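Local atomic coordinates of CopN (Chlamydia pneumoniae, PDB entry 4NRH), a protein that probably acts as a type III secretion gatekeeper that, in complex with the chaperone Scc3, directs the secretion of translocator proteins. Residues D200-R205 with V227-S232. Sequence-based numbering, arbitrary orientation.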
loop_
_atom_site.group_PDB
_atom_site.type_symbol
_atom_site.label_atom_id
_atom_site.label_comp_id
_atom_site.label_asym_id
_atom_site.label_seq_id
_atom_site.Cartn_x
_atom_site.Cartn_y
_atom_site.Cartn_z
ATOM N N ASP A 200 -11.125 -6.827 7.495
ATOM C CA ASP A 200 -11.856 -7.685 6.570
ATOM C C ASP A 200 -11.619 -9.155 6.897
ATOM O O ASP A 200 -12.549 -9.964 6.882
ATOM C CB ASP A 200 -11.448 -7.392 5.125
ATOM C CG ASP A 200 -12.109 -8.329 4.129
ATOM O OD1 ASP A 200 -11.573 -9.436 3.903
ATOM O OD2 ASP A 200 -13.164 -7.960 3.571
ATOM N N TYR A 201 -10.367 -9.493 7.189
ATOM C CA TYR A 201 -9.999 -10.865 7.510
ATOM C C TYR A 201 -10.665 -11.342 8.797
ATOM O O TYR A 201 -11.288 -12.401 8.825
ATOM C CB TYR A 201 -8.479 -10.994 7.632
ATOM C CG TYR A 201 -8.010 -12.383 8.001
ATOM C CD1 TYR A 201 -8.112 -13.432 7.097
ATOM C CD2 TYR A 201 -7.470 -12.647 9.253
ATOM C CE1 TYR A 201 -7.688 -14.703 7.428
ATOM C CE2 TYR A 201 -7.041 -13.917 9.593
ATOM C CZ TYR A 201 -7.153 -14.941 8.675
ATOM O OH TYR A 201 -6.732 -16.208 9.001
ATOM N N PHE A 202 -10.549 -10.548 9.855
ATOM C CA PHE A 202 -11.085 -10.932 11.158
ATOM C C PHE A 202 -12.610 -10.922 11.203
ATOM O O PHE A 202 -13.212 -11.733 11.903
ATOM C CB PHE A 202 -10.517 -10.022 12.248
ATOM C CG PHE A 202 -9.046 -10.217 12.486
ATOM C CD1 PHE A 202 -8.542 -11.475 12.775
ATOM C CD2 PHE A 202 -8.169 -9.150 12.416
ATOM C CE1 PHE A 202 -7.190 -11.663 12.991
ATOM C CE2 PHE A 202 -6.819 -9.331 12.632
ATOM C CZ PHE A 202 -6.328 -10.589 12.920
ATOM N N GLU A 203 -13.234 -10.008 10.463
ATOM C CA GLU A 203 -14.694 -9.933 10.421
ATOM C C GLU A 203 -15.296 -11.250 9.942
ATOM O O GLU A 203 -16.366 -11.659 10.389
ATOM C CB GLU A 203 -15.157 -8.787 9.518
ATOM C CG GLU A 203 -16.671 -8.657 9.415
ATOM C CD GLU A 203 -17.103 -7.408 8.674
ATOM O OE1 GLU A 203 -16.344 -6.939 7.801
ATOM O OE2 GLU A 203 -18.208 -6.899 8.960
ATOM N N SER A 204 -14.599 -11.906 9.021
ATOM C CA SER A 204 -15.031 -13.196 8.501
ATOM C C SER A 204 -14.671 -14.353 9.435
ATOM O O SER A 204 -15.502 -15.217 9.714
ATOM C CB SER A 204 -14.421 -13.435 7.118
ATOM O OG SER A 204 -14.394 -14.816 6.802
ATOM N N ARG A 205 -13.430 -14.365 9.914
ATOM C CA ARG A 205 -12.899 -15.520 10.638
ATOM C C ARG A 205 -13.300 -15.591 12.115
ATOM O O ARG A 205 -13.506 -16.682 12.646
ATOM C CB ARG A 205 -11.372 -15.542 10.533
ATOM C CG ARG A 205 -10.828 -15.450 9.114
ATOM C CD ARG A 205 -11.341 -16.569 8.227
ATOM N NE ARG A 205 -11.195 -17.881 8.850
ATOM C CZ ARG A 205 -11.703 -19.003 8.350
ATOM N NH1 ARG A 205 -12.383 -18.975 7.212
ATOM N NH2 ARG A 205 -11.523 -20.154 8.984
ATOM N N VAL A 227 -13.437 -6.298 15.776
ATOM C CA VAL A 227 -12.753 -5.013 15.864
ATOM C C VAL A 227 -11.702 -5.057 16.970
ATOM O O VAL A 227 -10.574 -4.594 16.789
ATOM C CB VAL A 227 -13.740 -3.859 16.122
ATOM C CG1 VAL A 227 -12.990 -2.550 16.314
ATOM C CG2 VAL A 227 -14.731 -3.747 14.972
ATOM N N LYS A 228 -12.082 -5.621 18.113
ATOM C CA LYS A 228 -11.167 -5.789 19.237
ATOM C C LYS A 228 -9.985 -6.670 18.850
ATOM O O LYS A 228 -8.839 -6.368 19.179
ATOM C CB LYS A 228 -11.899 -6.390 20.439
ATOM C CG LYS A 228 -12.644 -5.375 21.292
ATOM C CD LYS A 228 -11.684 -4.394 21.944
ATOM C CE LYS A 228 -12.397 -3.512 22.956
ATOM N NZ LYS A 228 -11.460 -2.574 23.633
ATOM N N VAL A 229 -10.277 -7.765 18.154
ATOM C CA VAL A 229 -9.248 -8.698 17.709
ATOM C C VAL A 229 -8.301 -8.033 16.712
ATOM O O VAL A 229 -7.084 -8.222 16.776
ATOM C CB VAL A 229 -9.870 -9.955 17.064
ATOM C CG1 VAL A 229 -8.784 -10.893 16.566
ATOM C CG2 VAL A 229 -10.778 -10.668 18.057
ATOM N N ALA A 230 -8.865 -7.249 15.797
ATOM C CA ALA A 230 -8.075 -6.538 14.797
ATOM C C ALA A 230 -7.140 -5.518 15.436
ATOM O O ALA A 230 -6.001 -5.351 15.002
ATOM C CB ALA A 230 -8.989 -5.854 13.790
ATOM N N GLU A 231 -7.627 -4.836 16.467
ATOM C CA GLU A 231 -6.820 -3.848 17.174
ATOM C C GLU A 231 -5.680 -4.510 17.943
ATOM O O GLU A 231 -4.590 -3.953 18.049
ATOM C CB GLU A 231 -7.691 -3.016 18.119
ATOM C CG GLU A 231 -8.598 -2.025 17.401
ATOM C CD GLU A 231 -9.660 -1.433 18.308
ATOM O OE1 GLU A 231 -9.863 -1.965 19.420
ATOM O OE2 GLU A 231 -10.293 -0.433 17.908
ATOM N N SER A 232 -5.939 -5.700 18.479
ATOM C CA SER A 232 -4.909 -6.459 19.182
ATOM C C SER A 232 -3.840 -6.918 18.199
ATOM O O SER A 232 -2.645 -6.845 18.485
ATOM C CB SER A 232 -5.518 -7.664 19.906
ATOM O OG SER A 232 -6.243 -7.260 21.054
#
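F202 meets V229 and A230 in a buried helix-helix contact of the all-helical third domain of this YopN/MxiC-type regulator. It joins the long helix 179-215 to the shorter helix 226-237. The backbones come nearest at F202 and A230, whose CA atoms lie 6.5 Å apart. The side chain of F202 leaves its CA toward helix 226-237. CG is anti to the carbonyl carbon (chi1 -68°), which carries the ring onto that helix. From CG, itself near CG1 of V229, the two sides of the ring meet different neighbours. CD1 and CE1 lie against CG1 of V229. This methyl sits over the face, 4.0 Å from the F202 ring centroid and 19° off the normal, a CH-pi contact. On the other side CD2 and CE2 reach A230. Its small side chain probably permits the close approach, and CE2 is 3.8 Å from A230 CA. The opposite face of the F202 ring takes CD2 of Y201, offset toward the rim. Y233 adds an edge-to-face ring contact. F269 of helix 259-272 and L254 of helix 244-255 also touch V229. No hydrogen bond links the segments. The closest approach is F202 CD2 to A230 CA, at 3.5 Å.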